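Local atomic coordinates of DegT/DnrJ/EryC1/StrS aminotransferase (Brucella abortus 2308, PDB entry 4QGR), a protein that binds pyridoxal 5'-phosphate and, as is generally assigned to its family, probably acts as an aminotransferase. Residues Met9-Leu14 with Ser355-Pro360; Asp145-Ala150 with Trp295-Ile300; Arg272-Ala277 with Asp368-Val373. All blocks are in the same frame, centred on the assembly; numbering follows the deposited sequence.

Contact 1 (Met9-Leu14 with Ser355-Pro360); sequences MQFIDL and SLPMHP
M9 touches P357, its SD lying 4.3 Å from the ring atom CG, and so begins a loop that runs across the chain following strand 353-356. Q10 meets the other segment chiefly through its backbone. Q10 O receives a weak, bent bond from NE2 of H359 (3.0 Å, 127° at the hydrogen), while its N donates to a water that is also held, weakly, by the same NE2. At F11 the backbone and the ring work separately. F11 O accepts from the backbone N of M358 at 3.1 Å, a fairly straight bond that arrives almost end-on to the C=O. CB points away, but chi1 of -168° sets CG beside the carbonyl carbon, and the ring edge meets S355 O, 3.4 Å from F11 CE1. I12 adds a light touch of CG1 on the carbonyl O of M358. D13 finishes the walk by laying CB over one face of the H359 imidazole, a CH-pi contact of 3.6 Å to the centroid; its carboxylate stands 79° from that ring and turns instead to the backbone N of A16, capping helix 14-20. The pair thus seats the N-terminal loop on the chain leaving strand 353-356, with helix 364-377 beside M9, helix 247-278 packing against L356 and M358, and strand 298-301 bonded to L356.

Contact 2 (Asp145-Ala150 with Trp295-Ile300); sequences DLFGLA and WAQYSI
Near the cofactor site of this PLP-dependent fold, the loop after strand 137-141 meets the chain entering strand 298-301, and the contact is built around one phenylalanine, F147. Its ring presents a face to S299, whose OG stands 3.3 Å above the ring plane, displaced toward the rim and nearest CE2. The opposite face is filled by L146 of the same loop, with CG over the ring centre, so the ring is sandwiched between a hydroxyl and a branched aliphatic group. Q297 approaches the same ring obliquely: CB comes within 3.6 Å of CD1, and CG lies nearly as close. The glutamine chain then bends at chi2 (-68°), which carries its amide off the phenylalanine, the two planes 83° apart. On the backbone side, F147 O sits 3.0 Å from A296 N and 3.4 Å from W295 CA, while A296 CB rests against the F147 carbonyl group. G148 follows with a positive phi of 106°, its CA passing 4.0 Å from W295 N. F147 N donates to OE1 of Q173, a residue seen to bind pyridoxal 5'-phosphate, and S299 OG is hydrogen-bonded to S355 OG. The chemistry is therefore mixed: ring and aliphatic carbons pack together, the S299 hydroxyl lies over the F147 ring but finds its polar partner in S355, and F147 joins a residue of the cofactor site to segment 295-300.

Contact 3 (Arg272-Ala277 with Asp368-Val373); sequences RRYNEA and DKIIGV
A277 and I371 form the closely fitted centre of this helix pair, CB of the alanine lying 3.6 Å from CD1 of the isoleucine. The segments of helices 247-278 and 364-377 run nearly parallel, at 25° with axes 10.8 Å apart, and their CA atoms come nearest at these two residues. Y274 fills the buried flank. Its ring turns an edge to both isoleucines, CE1 reaching I370 CG2 at 3.8 Å, while its OH lies against I370 CD1 and is hydrogen-bonded to the carbonyl O of P357. The other flank, toward solvent, holds one polar link. R273 stretches out from CG to NE, its first torsion (chi1 -166°) setting CG beside the carbonyl carbon, and brings NH1 and NH2 end-on to a single oxygen, OD1 of D368, at 2.8 and 2.7 Å. Both bonds are bent, and the guanidinium and carboxylate planes stand 46° apart, unlike the coplanar pairing in which each nitrogen takes its own oxygen. The chemistry implies a division of labour: hydrocarbon contacts join the helices on the inner side, and a forked salt bridge ties them on the more exposed side, where solvent would probably weaken its electrostatic pull.

In the fold
From the N terminus, contact 1 comes first and closes a loop of 340 residues by bringing the start of the chain to the exit of strand 353-356. Contact 2 lies wholly within that loop, closing a smaller one of its own. Contact 3 crosses both: its first helix precedes 295-300 in sequence, and its second follows 355-360. The three meet in space as well. Strands 298-301 and 353-356 pair through L356 N and Y298 O, joining contacts 1 and 2, the stacked rings of Y274 and Y298 link contacts 2 and 3, and M9 packs on I370 between contacts 1 and 3. Together they tie the N-terminal loop, the two-stranded sheet and the C-terminal helix to the cofactor-binding core.

Contact 1 (Met9-Leu14 with Ser355-Pro360)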
ATOM      1  N   MET A   9     -21.138  11.245  23.109  1.00 34.52           N
ATOM      2  CA  MET A   9     -21.269  10.120  22.224  1.00 32.68           C
ATOM      3  C   MET A   9     -20.221  10.205  21.130  1.00 29.88           C
ATOM      4  O   MET A   9     -19.851  11.317  20.731  1.00 29.81           O
ATOM      5  CB  MET A   9     -22.577  10.365  21.531  1.00 34.26           C
ATOM      6  CG  MET A   9     -23.405   9.183  21.236  1.00 34.46           C
ATOM      7  SD  MET A   9     -24.807  10.015  20.533  1.00 32.56           S
ATOM      8  CE  MET A   9     -25.770  10.489  21.968  1.00 32.71           C
ATOM      9  N   GLN A  10     -19.799   9.055  20.608  1.00 25.79           N
ATOM     10  CA  GLN A  10     -18.957   9.006  19.420  1.00 23.71           C
ATOM     11  C   GLN A  10     -19.698   8.194  18.337  1.00 19.60           C
ATOM     12  O   GLN A  10     -20.393   7.243  18.636  1.00 17.70           O
ATOM     13  CB  GLN A  10     -17.629   8.325  19.739  1.00 26.97           C
ATOM     14  CG  GLN A  10     -16.738   9.072  20.739  1.00 32.11           C
ATOM     15  CD  GLN A  10     -15.765  10.000  20.056  1.00 38.04           C
ATOM     16  OE1 GLN A  10     -15.036   9.577  19.152  1.00 43.02           O
ATOM     17  NE2 GLN A  10     -15.737  11.277  20.482  1.00 42.64           N
ATOM     18  N   PHE A  11     -19.498   8.585  17.092  1.00 18.19           N
ATOM     19  CA  PHE A  11     -20.021   7.822  15.939  1.00 17.03           C
ATOM     20  C   PHE A  11     -19.496   6.378  15.904  1.00 16.97           C
ATOM     21  O   PHE A  11     -20.272   5.436  15.797  1.00 17.19           O
ATOM     22  CB  PHE A  11     -19.672   8.573  14.647  1.00 15.23           C
ATOM     23  CG  PHE A  11     -20.398   8.044  13.462  1.00 14.87           C
ATOM     24  CD1 PHE A  11     -21.768   8.258  13.335  1.00 14.44           C
ATOM     25  CD2 PHE A  11     -19.745   7.284  12.532  1.00 14.18           C
ATOM     26  CE1 PHE A  11     -22.461   7.715  12.255  1.00 15.04           C
ATOM     27  CE2 PHE A  11     -20.437   6.729  11.449  1.00 14.79           C
ATOM     28  CZ  PHE A  11     -21.785   6.992  11.313  1.00 13.98           C
ATOM     29  N   ILE A  12     -18.181   6.219  15.957  1.00 18.09           N
ATOM     30  CA  ILE A  12     -17.523   4.913  16.086  1.00 19.85           C
ATOM     31  C   ILE A  12     -16.404   5.104  17.123  1.00 21.59           C
ATOM     32  O   ILE A  12     -15.429   5.814  16.871  1.00 24.81           O
ATOM     33  CB  ILE A  12     -16.939   4.404  14.758  1.00 20.32           C
ATOM     34  CG1 ILE A  12     -18.072   4.058  13.767  1.00 20.38           C
ATOM     35  CG2 ILE A  12     -16.058   3.161  14.985  1.00 21.66           C
ATOM     36  CD1 ILE A  12     -17.610   3.743  12.349  1.00 21.16           C
ATOM     37  N   ASP A  13     -16.554   4.490  18.291  1.00 19.98           N
ATOM     38  CA  ASP A  13     -15.759   4.871  19.450  1.00 18.76           C
ATOM     39  C   ASP A  13     -14.505   4.024  19.613  1.00 17.80           C
ATOM     40  O   ASP A  13     -14.511   3.025  20.370  1.00 16.92           O
ATOM     41  CB  ASP A  13     -16.637   4.736  20.679  1.00 19.33           C
ATOM     42  CG  ASP A  13     -16.078   5.456  21.872  1.00 20.72           C
ATOM     43  OD1 ASP A  13     -14.857   5.711  21.913  1.00 18.80           O
ATOM     44  OD2 ASP A  13     -16.913   5.761  22.744  1.00 22.72           O
ATOM     45  N   LEU A  14     -13.419   4.431  18.950  1.00 17.33           N
ATOM     46  CA  LEU A  14     -12.176   3.661  19.039  1.00 16.32           C
ATOM     47  C   LEU A  14     -11.572   3.781  20.439  1.00 14.80           C
ATOM     48  O   LEU A  14     -10.936   2.880  20.925  1.00 14.41           O
ATOM     49  CB  LEU A  14     -11.164   4.077  17.975  1.00 18.06           C
ATOM     50  CG  LEU A  14     -11.674   3.853  16.541  1.00 19.28           C
ATOM     51  CD1 LEU A  14     -10.592   4.320  15.565  1.00 21.52           C
ATOM     52  CD2 LEU A  14     -12.085   2.408  16.252  1.00 20.46           C
ATOM     53  N   SER A 355     -26.530   7.349   8.218  1.00 12.78           N
ATOM     54  CA  SER A 355     -25.970   6.392   9.149  1.00 13.11           C
ATOM     55  C   SER A 355     -25.830   6.979  10.559  1.00 13.23           C
ATOM     56  O   SER A 355     -25.453   8.128  10.725  1.00 13.39           O
ATOM     57  CB  SER A 355     -24.639   5.838   8.641  1.00 12.66           C
ATOM     58  OG  SER A 355     -24.811   5.280   7.335  1.00 12.79           O
ATOM     59  N   LEU A 356     -26.233   6.203  11.560  1.00 13.63           N
ATOM     60  CA  LEU A 356     -26.309   6.651  12.975  1.00 13.91           C
ATOM     61  C   LEU A 356     -25.128   6.072  13.765  1.00 13.59           C
ATOM     62  O   LEU A 356     -24.520   5.093  13.341  1.00 13.72           O
ATOM     63  CB  LEU A 356     -27.607   6.129  13.609  1.00 14.65           C
ATOM     64  CG  LEU A 356     -28.887   6.448  12.851  1.00 15.57           C
ATOM     65  CD1 LEU A 356     -30.102   5.933  13.626  1.00 16.18           C
ATOM     66  CD2 LEU A 356     -28.981   7.970  12.659  1.00 16.03           C
ATOM     67  N   PRO A 357     -24.803   6.648  14.929  1.00 13.72           N
ATOM     68  CA  PRO A 357     -23.760   6.070  15.739  1.00 13.09           C
ATOM     69  C   PRO A 357     -23.960   4.566  15.933  1.00 13.27           C
ATOM     70  O   PRO A 357     -25.050   4.107  16.217  1.00 13.18           O
ATOM     71  CB  PRO A 357     -23.886   6.817  17.063  1.00 13.55           C
ATOM     72  CG  PRO A 357     -24.428   8.175  16.650  1.00 13.70           C
ATOM     73  CD  PRO A 357     -25.402   7.848  15.556  1.00 13.91           C
ATOM     74  N   MET A 358     -22.918   3.802  15.702  1.00 13.45           N
ATOM     75  CA  MET A 358     -23.026   2.360  15.727  1.00 14.57           C
ATOM     76  C   MET A 358     -21.665   1.797  16.054  1.00 13.88           C
ATOM     77  O   MET A 358     -20.747   1.950  15.290  1.00 13.97           O
ATOM     78  CB  MET A 358     -23.471   1.824  14.390  1.00 15.98           C
ATOM     79  CG  MET A 358     -23.385   0.288  14.299  1.00 17.21           C
ATOM     80  SD  MET A 358     -24.136  -0.712  15.637  1.00 23.20           S
ATOM     81  CE  MET A 358     -25.772  -0.303  15.290  1.00 21.15           C
ATOM     82  N   HIS A 359     -21.543   1.231  17.249  1.00 14.40           N
ATOM     83  CA  HIS A 359     -20.321   0.566  17.694  1.00 14.27           C
ATOM     84  C   HIS A 359     -20.680  -0.249  18.940  1.00 14.64           C
ATOM     85  O   HIS A 359     -21.765  -0.055  19.511  1.00 14.78           O
ATOM     86  CB  HIS A 359     -19.200   1.581  17.969  1.00 14.68           C
ATOM     87  CG  HIS A 359     -19.565   2.683  18.906  1.00 15.10           C
ATOM     88  ND1 HIS A 359     -19.455   2.565  20.272  1.00 15.71           N
ATOM     89  CD2 HIS A 359     -20.094   3.907  18.685  1.00 15.40           C
ATOM     90  CE1 HIS A 359     -19.820   3.690  20.842  1.00 15.96           C
ATOM     91  NE2 HIS A 359     -20.220   4.524  19.907  1.00 15.57           N
ATOM     92  N   PRO A 360     -19.771  -1.130  19.390  1.00 14.22           N
ATOM     93  CA  PRO A 360     -20.136  -2.013  20.487  1.00 15.42           C
ATOM     94  C   PRO A 360     -20.359  -1.338  21.827  1.00 16.56           C
ATOM     95  O   PRO A 360     -20.945  -1.972  22.713  1.00 18.01           O
ATOM     96  CB  PRO A 360     -18.952  -3.015  20.541  1.00 15.13           C
ATOM     97  CG  PRO A 360     -18.303  -2.921  19.184  1.00 14.29           C
ATOM     98  CD  PRO A 360     -18.464  -1.488  18.815  1.00 13.73           C
TER
HETATM   99  O   HOH W   1     -20.401   6.571  22.088  1.00 29.22           O

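Contact 2 (Asp145-Ala150 with Trp295-Ile300)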
ATOM      1  N   ASP A 145     -20.497  -6.476   0.467  1.00 10.30           N
ATOM      2  CA  ASP A 145     -21.330  -6.711   1.611  1.00 11.05           C
ATOM      3  C   ASP A 145     -21.543  -5.369   2.291  1.00 11.03           C
ATOM      4  O   ASP A 145     -20.859  -5.046   3.235  1.00 11.75           O
ATOM      5  CB  ASP A 145     -20.659  -7.664   2.576  1.00 10.82           C
ATOM      6  CG  ASP A 145     -20.321  -8.995   1.953  1.00 11.06           C
ATOM      7  OD1 ASP A 145     -21.088  -9.473   1.075  1.00 11.97           O
ATOM      8  OD2 ASP A 145     -19.278  -9.585   2.352  1.00 11.42           O
ATOM      9  N   LEU A 146     -22.460  -4.540   1.783  1.00 11.15           N
ATOM     10  CA  LEU A 146     -22.469  -3.137   2.193  1.00 11.15           C
ATOM     11  C   LEU A 146     -22.942  -3.000   3.625  1.00 10.80           C
ATOM     12  O   LEU A 146     -23.905  -3.603   4.010  1.00 11.29           O
ATOM     13  CB  LEU A 146     -23.314  -2.258   1.251  1.00 11.40           C
ATOM     14  CG  LEU A 146     -23.003  -0.761   1.308  1.00 12.05           C
ATOM     15  CD1 LEU A 146     -21.577  -0.472   0.839  1.00 12.99           C
ATOM     16  CD2 LEU A 146     -23.960   0.077   0.476  1.00 12.30           C
ATOM     17  N   PHE A 147     -22.261  -2.179   4.399  1.00 11.03           N
ATOM     18  CA  PHE A 147     -22.608  -1.875   5.817  1.00 11.06           C
ATOM     19  C   PHE A 147     -22.526  -3.071   6.740  1.00 11.77           C
ATOM     20  O   PHE A 147     -22.961  -3.002   7.889  1.00 12.06           O
ATOM     21  CB  PHE A 147     -23.992  -1.178   5.971  1.00 11.43           C
ATOM     22  CG  PHE A 147     -24.153   0.078   5.120  1.00 11.06           C
ATOM     23  CD1 PHE A 147     -23.099   0.965   4.910  1.00 10.59           C
ATOM     24  CD2 PHE A 147     -25.352   0.345   4.519  1.00 11.22           C
ATOM     25  CE1 PHE A 147     -23.270   2.117   4.142  1.00 10.70           C
ATOM     26  CE2 PHE A 147     -25.526   1.527   3.744  1.00 11.23           C
ATOM     27  CZ  PHE A 147     -24.479   2.415   3.566  1.00 10.50           C
ATOM     28  N   GLY A 148     -21.964  -4.157   6.223  1.00 11.41           N
ATOM     29  CA  GLY A 148     -21.805  -5.401   7.026  1.00 11.96           C
ATOM     30  C   GLY A 148     -22.718  -6.527   6.703  1.00 12.20           C
ATOM     31  O   GLY A 148     -22.566  -7.639   7.260  1.00 12.30           O
ATOM     32  N   LEU A 149     -23.653  -6.299   5.767  1.00 12.77           N
ATOM     33  CA  LEU A 149     -24.693  -7.258   5.438  1.00 13.48           C
ATOM     34  C   LEU A 149     -24.289  -8.066   4.206  1.00 13.78           C
ATOM     35  O   LEU A 149     -23.983  -7.470   3.171  1.00 12.64           O
ATOM     36  CB  LEU A 149     -25.980  -6.508   5.126  1.00 14.88           C
ATOM     37  CG  LEU A 149     -27.240  -7.341   4.766  1.00 16.29           C
ATOM     38  CD1 LEU A 149     -27.618  -8.184   5.951  1.00 16.89           C
ATOM     39  CD2 LEU A 149     -28.371  -6.403   4.329  1.00 16.93           C
ATOM     40  N   ALA A 150     -24.306  -9.413   4.305  1.00 13.57           N
ATOM     41  CA  ALA A 150     -23.840 -10.234   3.197  1.00 13.93           C
ATOM     42  C   ALA A 150     -24.741 -10.069   1.965  1.00 13.41           C
ATOM     43  O   ALA A 150     -25.982 -10.024   2.071  1.00 13.31           O
ATOM     44  CB  ALA A 150     -23.777 -11.711   3.573  1.00 15.07           C
ATOM     45  N   TRP A 295     -22.594  -4.743  10.857  1.00 13.79           N
ATOM     46  CA  TRP A 295     -22.987  -3.355  11.225  1.00 14.25           C
ATOM     47  C   TRP A 295     -21.815  -2.400  11.175  1.00 13.89           C
ATOM     48  O   TRP A 295     -21.625  -1.597  12.081  1.00 14.62           O
ATOM     49  CB  TRP A 295     -23.658  -3.309  12.599  1.00 14.99           C
ATOM     50  CG  TRP A 295     -24.958  -4.114  12.590  1.00 15.10           C
ATOM     51  CD1 TRP A 295     -25.186  -5.302  13.205  1.00 15.68           C
ATOM     52  CD2 TRP A 295     -26.138  -3.784  11.893  1.00 15.15           C
ATOM     53  NE1 TRP A 295     -26.460  -5.738  12.946  1.00 16.66           N
ATOM     54  CE2 TRP A 295     -27.066  -4.809  12.134  1.00 15.96           C
ATOM     55  CE3 TRP A 295     -26.536  -2.682  11.126  1.00 15.10           C
ATOM     56  CZ2 TRP A 295     -28.348  -4.790  11.611  1.00 16.64           C
ATOM     57  CZ3 TRP A 295     -27.828  -2.694  10.566  1.00 15.78           C
ATOM     58  CH2 TRP A 295     -28.711  -3.719  10.828  1.00 15.93           C
ATOM     59  N   ALA A 296     -21.051  -2.435  10.092  1.00 12.77           N
ATOM     60  CA  ALA A 296     -20.076  -1.398   9.864  1.00 12.40           C
ATOM     61  C   ALA A 296     -20.723  -0.033   9.938  1.00 12.44           C
ATOM     62  O   ALA A 296     -20.110   0.932  10.407  1.00 12.99           O
ATOM     63  CB  ALA A 296     -19.422  -1.607   8.528  1.00 12.52           C
ATOM     64  N   GLN A 297     -21.963   0.063   9.449  1.00 12.59           N
ATOM     65  CA  GLN A 297     -22.799   1.248   9.624  1.00 12.41           C
ATOM     66  C   GLN A 297     -24.231   0.792   9.906  1.00 12.86           C
ATOM     67  O   GLN A 297     -24.662  -0.291   9.434  1.00 12.95           O
ATOM     68  CB  GLN A 297     -22.844   2.142   8.353  1.00 12.78           C
ATOM     69  CG  GLN A 297     -21.461   2.538   7.850  1.00 13.60           C
ATOM     70  CD  GLN A 297     -20.699   3.471   8.742  1.00 14.37           C
ATOM     71  OE1 GLN A 297     -21.285   4.125   9.603  1.00 15.75           O
ATOM     72  NE2 GLN A 297     -19.362   3.586   8.499  1.00 13.95           N
ATOM     73  N   TYR A 298     -24.976   1.650  10.597  1.00 12.68           N
ATOM     74  CA  TYR A 298     -26.395   1.438  10.886  1.00 12.86           C
ATOM     75  C   TYR A 298     -27.116   2.518  10.086  1.00 13.07           C
ATOM     76  O   TYR A 298     -27.079   3.697  10.440  1.00 12.86           O
ATOM     77  CB  TYR A 298     -26.704   1.537  12.367  1.00 13.52           C
ATOM     78  CG  TYR A 298     -28.194   1.323  12.610  1.00 13.55           C
ATOM     79  CD1 TYR A 298     -29.089   2.398  12.549  1.00 14.51           C
ATOM     80  CD2 TYR A 298     -28.709   0.062  12.743  1.00 13.69           C
ATOM     81  CE1 TYR A 298     -30.476   2.199  12.709  1.00 14.74           C
ATOM     82  CE2 TYR A 298     -30.095  -0.146  12.890  1.00 14.47           C
ATOM     83  CZ  TYR A 298     -30.963   0.928  12.842  1.00 14.88           C
ATOM     84  OH  TYR A 298     -32.332   0.749  12.997  1.00 16.56           O
ATOM     85  N   SER A 299     -27.684   2.115   8.949  1.00 13.29           N
ATOM     86  CA  SER A 299     -28.179   3.041   7.957  1.00 13.08           C
ATOM     87  C   SER A 299     -29.703   2.987   7.816  1.00 13.82           C
ATOM     88  O   SER A 299     -30.264   1.926   7.473  1.00 14.48           O
ATOM     89  CB  SER A 299     -27.524   2.751   6.617  1.00 13.06           C
ATOM     90  OG  SER A 299     -26.100   2.964   6.667  1.00 12.12           O
ATOM     91  N   ILE A 300     -30.321   4.150   8.003  1.00 14.20           N
ATOM     92  CA  ILE A 300     -31.768   4.349   7.918  1.00 15.51           C
ATOM     93  C   ILE A 300     -32.084   5.210   6.702  1.00 16.12           C
ATOM     94  O   ILE A 300     -31.182   5.779   6.103  1.00 15.65           O
ATOM     95  CB  ILE A 300     -32.342   5.032   9.171  1.00 16.21           C
ATOM     96  CG1 ILE A 300     -31.726   6.422   9.357  1.00 16.40           C
ATOM     97  CG2 ILE A 300     -32.095   4.124  10.355  1.00 15.93           C
ATOM     98  CD1 ILE A 300     -32.492   7.377  10.209  1.00 17.58           C
TER

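Contact 3 (Arg272-Ala277 with Asp368-Val373)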
ATOM      1  N   ARG A 272     -30.724  -4.231  16.730  1.00 19.24           N
ATOM      2  CA  ARG A 272     -32.109  -4.701  16.924  1.00 21.18           C
ATOM      3  C   ARG A 272     -32.900  -3.706  17.754  1.00 21.06           C
ATOM      4  O   ARG A 272     -34.069  -3.455  17.492  1.00 21.53           O
ATOM      5  CB  ARG A 272     -32.133  -6.111  17.540  1.00 23.14           C
ATOM      6  CG  ARG A 272     -31.721  -7.180  16.527  1.00 24.77           C
ATOM      7  CD  ARG A 272     -31.726  -8.603  17.100  1.00 27.31           C
ATOM      8  NE  ARG A 272     -31.237  -9.584  16.117  1.00 28.48           N
ATOM      9  CZ  ARG A 272     -31.970 -10.106  15.121  1.00 30.63           C
ATOM     10  NH1 ARG A 272     -33.237  -9.750  14.932  1.00 30.16           N
ATOM     11  NH2 ARG A 272     -31.426 -10.987  14.282  1.00 31.66           N
ATOM     12  N   ARG A 273     -32.247  -3.123  18.744  1.00 21.00           N
ATOM     13  CA  ARG A 273     -32.901  -2.112  19.571  1.00 22.92           C
ATOM     14  C   ARG A 273     -33.241  -0.857  18.744  1.00 21.77           C
ATOM     15  O   ARG A 273     -34.347  -0.307  18.891  1.00 23.13           O
ATOM     16  CB  ARG A 273     -32.069  -1.786  20.811  1.00 25.08           C
ATOM     17  CG  ARG A 273     -32.828  -1.010  21.877  1.00 27.90           C
ATOM     18  CD  ARG A 273     -32.077  -1.115  23.193  1.00 30.62           C
ATOM     19  NE  ARG A 273     -32.819  -0.463  24.270  1.00 32.93           N
ATOM     20  CZ  ARG A 273     -32.652   0.790  24.687  1.00 33.93           C
ATOM     21  NH1 ARG A 273     -31.728   1.586  24.162  1.00 33.88           N
ATOM     22  NH2 ARG A 273     -33.404   1.245  25.689  1.00 35.14           N
ATOM     23  N   TYR A 274     -32.342  -0.398  17.880  1.00 19.94           N
ATOM     24  CA  TYR A 274     -32.717   0.697  16.979  1.00 19.45           C
ATOM     25  C   TYR A 274     -33.890   0.292  16.086  1.00 19.92           C
ATOM     26  O   TYR A 274     -34.826   1.077  15.873  1.00 19.31           O
ATOM     27  CB  TYR A 274     -31.576   1.051  16.035  1.00 18.23           C
ATOM     28  CG  TYR A 274     -30.518   2.057  16.447  1.00 17.24           C
ATOM     29  CD1 TYR A 274     -30.839   3.311  17.010  1.00 17.37           C
ATOM     30  CD2 TYR A 274     -29.175   1.794  16.148  1.00 16.23           C
ATOM     31  CE1 TYR A 274     -29.850   4.236  17.300  1.00 16.96           C
ATOM     32  CE2 TYR A 274     -28.178   2.701  16.419  1.00 15.74           C
ATOM     33  CZ  TYR A 274     -28.521   3.941  16.987  1.00 16.39           C
ATOM     34  OH  TYR A 274     -27.530   4.852  17.218  1.00 16.23           O
ATOM     35  N   ASN A 275     -33.811  -0.903  15.499  1.00 19.73           N
ATOM     36  CA  ASN A 275     -34.817  -1.298  14.496  1.00 21.22           C
ATOM     37  C   ASN A 275     -36.218  -1.313  15.122  1.00 22.46           C
ATOM     38  O   ASN A 275     -37.137  -0.729  14.552  1.00 22.09           O
ATOM     39  CB  ASN A 275     -34.505  -2.656  13.854  1.00 21.30           C
ATOM     40  CG  ASN A 275     -33.354  -2.581  12.836  1.00 20.99           C
ATOM     41  OD1 ASN A 275     -32.895  -1.497  12.445  1.00 20.37           O
ATOM     42  ND2 ASN A 275     -32.923  -3.737  12.371  1.00 21.43           N
ATOM     43  N   GLU A 276     -36.342  -1.919  16.305  1.00 24.38           N
ATOM     44  CA  GLU A 276     -37.645  -2.028  16.973  1.00 26.88           C
ATOM     45  C   GLU A 276     -38.173  -0.662  17.403  1.00 26.25           C
ATOM     46  O   GLU A 276     -39.362  -0.416  17.348  1.00 27.40           O
ATOM     47  CB  GLU A 276     -37.581  -3.011  18.157  1.00 29.63           C
ATOM     48  CG  GLU A 276     -37.385  -4.451  17.679  1.00 32.01           C
ATOM     49  CD  GLU A 276     -38.476  -4.915  16.694  1.00 36.10           C
ATOM     50  OE1 GLU A 276     -39.686  -4.680  16.963  1.00 38.80           O
ATOM     51  OE2 GLU A 276     -38.135  -5.503  15.633  1.00 40.50           O
ATOM     52  N   ALA A 277     -37.283   0.260  17.770  1.00 24.80           N
ATOM     53  CA  ALA A 277     -37.728   1.547  18.293  1.00 24.78           C
ATOM     54  C   ALA A 277     -38.030   2.541  17.181  1.00 24.35           C
ATOM     55  O   ALA A 277     -38.796   3.490  17.393  1.00 25.58           O
ATOM     56  CB  ALA A 277     -36.680   2.115  19.239  1.00 25.26           C
ATOM     57  N   ASP A 368     -30.963   5.656  23.715  1.00 23.04           N
ATOM     58  CA  ASP A 368     -32.261   6.248  24.021  1.00 24.92           C
ATOM     59  C   ASP A 368     -32.361   7.698  23.558  1.00 24.23           C
ATOM     60  O   ASP A 368     -33.392   8.126  23.086  1.00 24.47           O
ATOM     61  CB  ASP A 368     -32.552   6.191  25.533  1.00 26.47           C
ATOM     62  CG  ASP A 368     -32.788   4.768  26.042  1.00 27.99           C
ATOM     63  OD1 ASP A 368     -32.958   3.833  25.230  1.00 29.93           O
ATOM     64  OD2 ASP A 368     -32.778   4.584  27.268  1.00 28.79           O
ATOM     65  N   LYS A 369     -31.287   8.452  23.733  1.00 24.56           N
ATOM     66  CA  LYS A 369     -31.280   9.851  23.373  1.00 24.49           C
ATOM     67  C   LYS A 369     -31.416   9.980  21.861  1.00 22.56           C
ATOM     68  O   LYS A 369     -32.207  10.807  21.343  1.00 21.13           O
ATOM     69  CB  LYS A 369     -29.991  10.511  23.849  1.00 26.05           C
ATOM     70  CG  LYS A 369     -29.975  12.009  23.632  1.00 28.34           C
ATOM     71  CD  LYS A 369     -28.570  12.582  23.711  1.00 29.64           C
ATOM     72  CE  LYS A 369     -28.652  14.099  23.836  1.00 32.72           C
ATOM     73  NZ  LYS A 369     -27.307  14.744  23.689  1.00 34.47           N
ATOM     74  N   ILE A 370     -30.671   9.130  21.152  1.00 20.64           N
ATOM     75  CA  ILE A 370     -30.704   9.151  19.694  1.00 19.97           C
ATOM     76  C   ILE A 370     -32.112   8.796  19.232  1.00 19.83           C
ATOM     77  O   ILE A 370     -32.699   9.496  18.426  1.00 19.37           O
ATOM     78  CB  ILE A 370     -29.652   8.185  19.092  1.00 19.46           C
ATOM     79  CG1 ILE A 370     -28.218   8.642  19.414  1.00 19.45           C
ATOM     80  CG2 ILE A 370     -29.817   8.074  17.594  1.00 19.25           C
ATOM     81  CD1 ILE A 370     -27.179   7.560  19.314  1.00 19.58           C
ATOM     82  N   ILE A 371     -32.656   7.706  19.754  1.00 20.35           N
ATOM     83  CA  ILE A 371     -34.028   7.311  19.413  1.00 21.17           C
ATOM     84  C   ILE A 371     -34.999   8.466  19.665  1.00 21.94           C
ATOM     85  O   ILE A 371     -35.876   8.732  18.858  1.00 22.76           O
ATOM     86  CB  ILE A 371     -34.447   6.021  20.169  1.00 21.85           C
ATOM     87  CG1 ILE A 371     -33.790   4.824  19.512  1.00 22.01           C
ATOM     88  CG2 ILE A 371     -35.960   5.825  20.195  1.00 22.99           C
ATOM     89  CD1 ILE A 371     -33.653   3.626  20.423  1.00 22.95           C
ATOM     90  N   GLY A 372     -34.836   9.136  20.782  1.00 22.25           N
ATOM     91  CA  GLY A 372     -35.756  10.192  21.179  1.00 23.16           C
ATOM     92  C   GLY A 372     -35.740  11.347  20.190  1.00 23.00           C
ATOM     93  O   GLY A 372     -36.762  11.925  19.878  1.00 22.98           O
ATOM     94  N   VAL A 373     -34.563  11.702  19.712  1.00 22.78           N
ATOM     95  CA  VAL A 373     -34.461  12.855  18.844  1.00 23.09           C
ATOM     96  C   VAL A 373     -35.087  12.526  17.504  1.00 22.89           C
ATOM     97  O   VAL A 373     -35.802  13.366  16.924  1.00 22.57           O
ATOM     98  CB  VAL A 373     -32.988  13.314  18.685  1.00 23.76           C
ATOM     99  CG1 VAL A 373     -32.874  14.411  17.634  1.00 24.46           C
ATOM    100  CG2 VAL A 373     -32.439  13.803  20.007  1.00 23.96           C
TER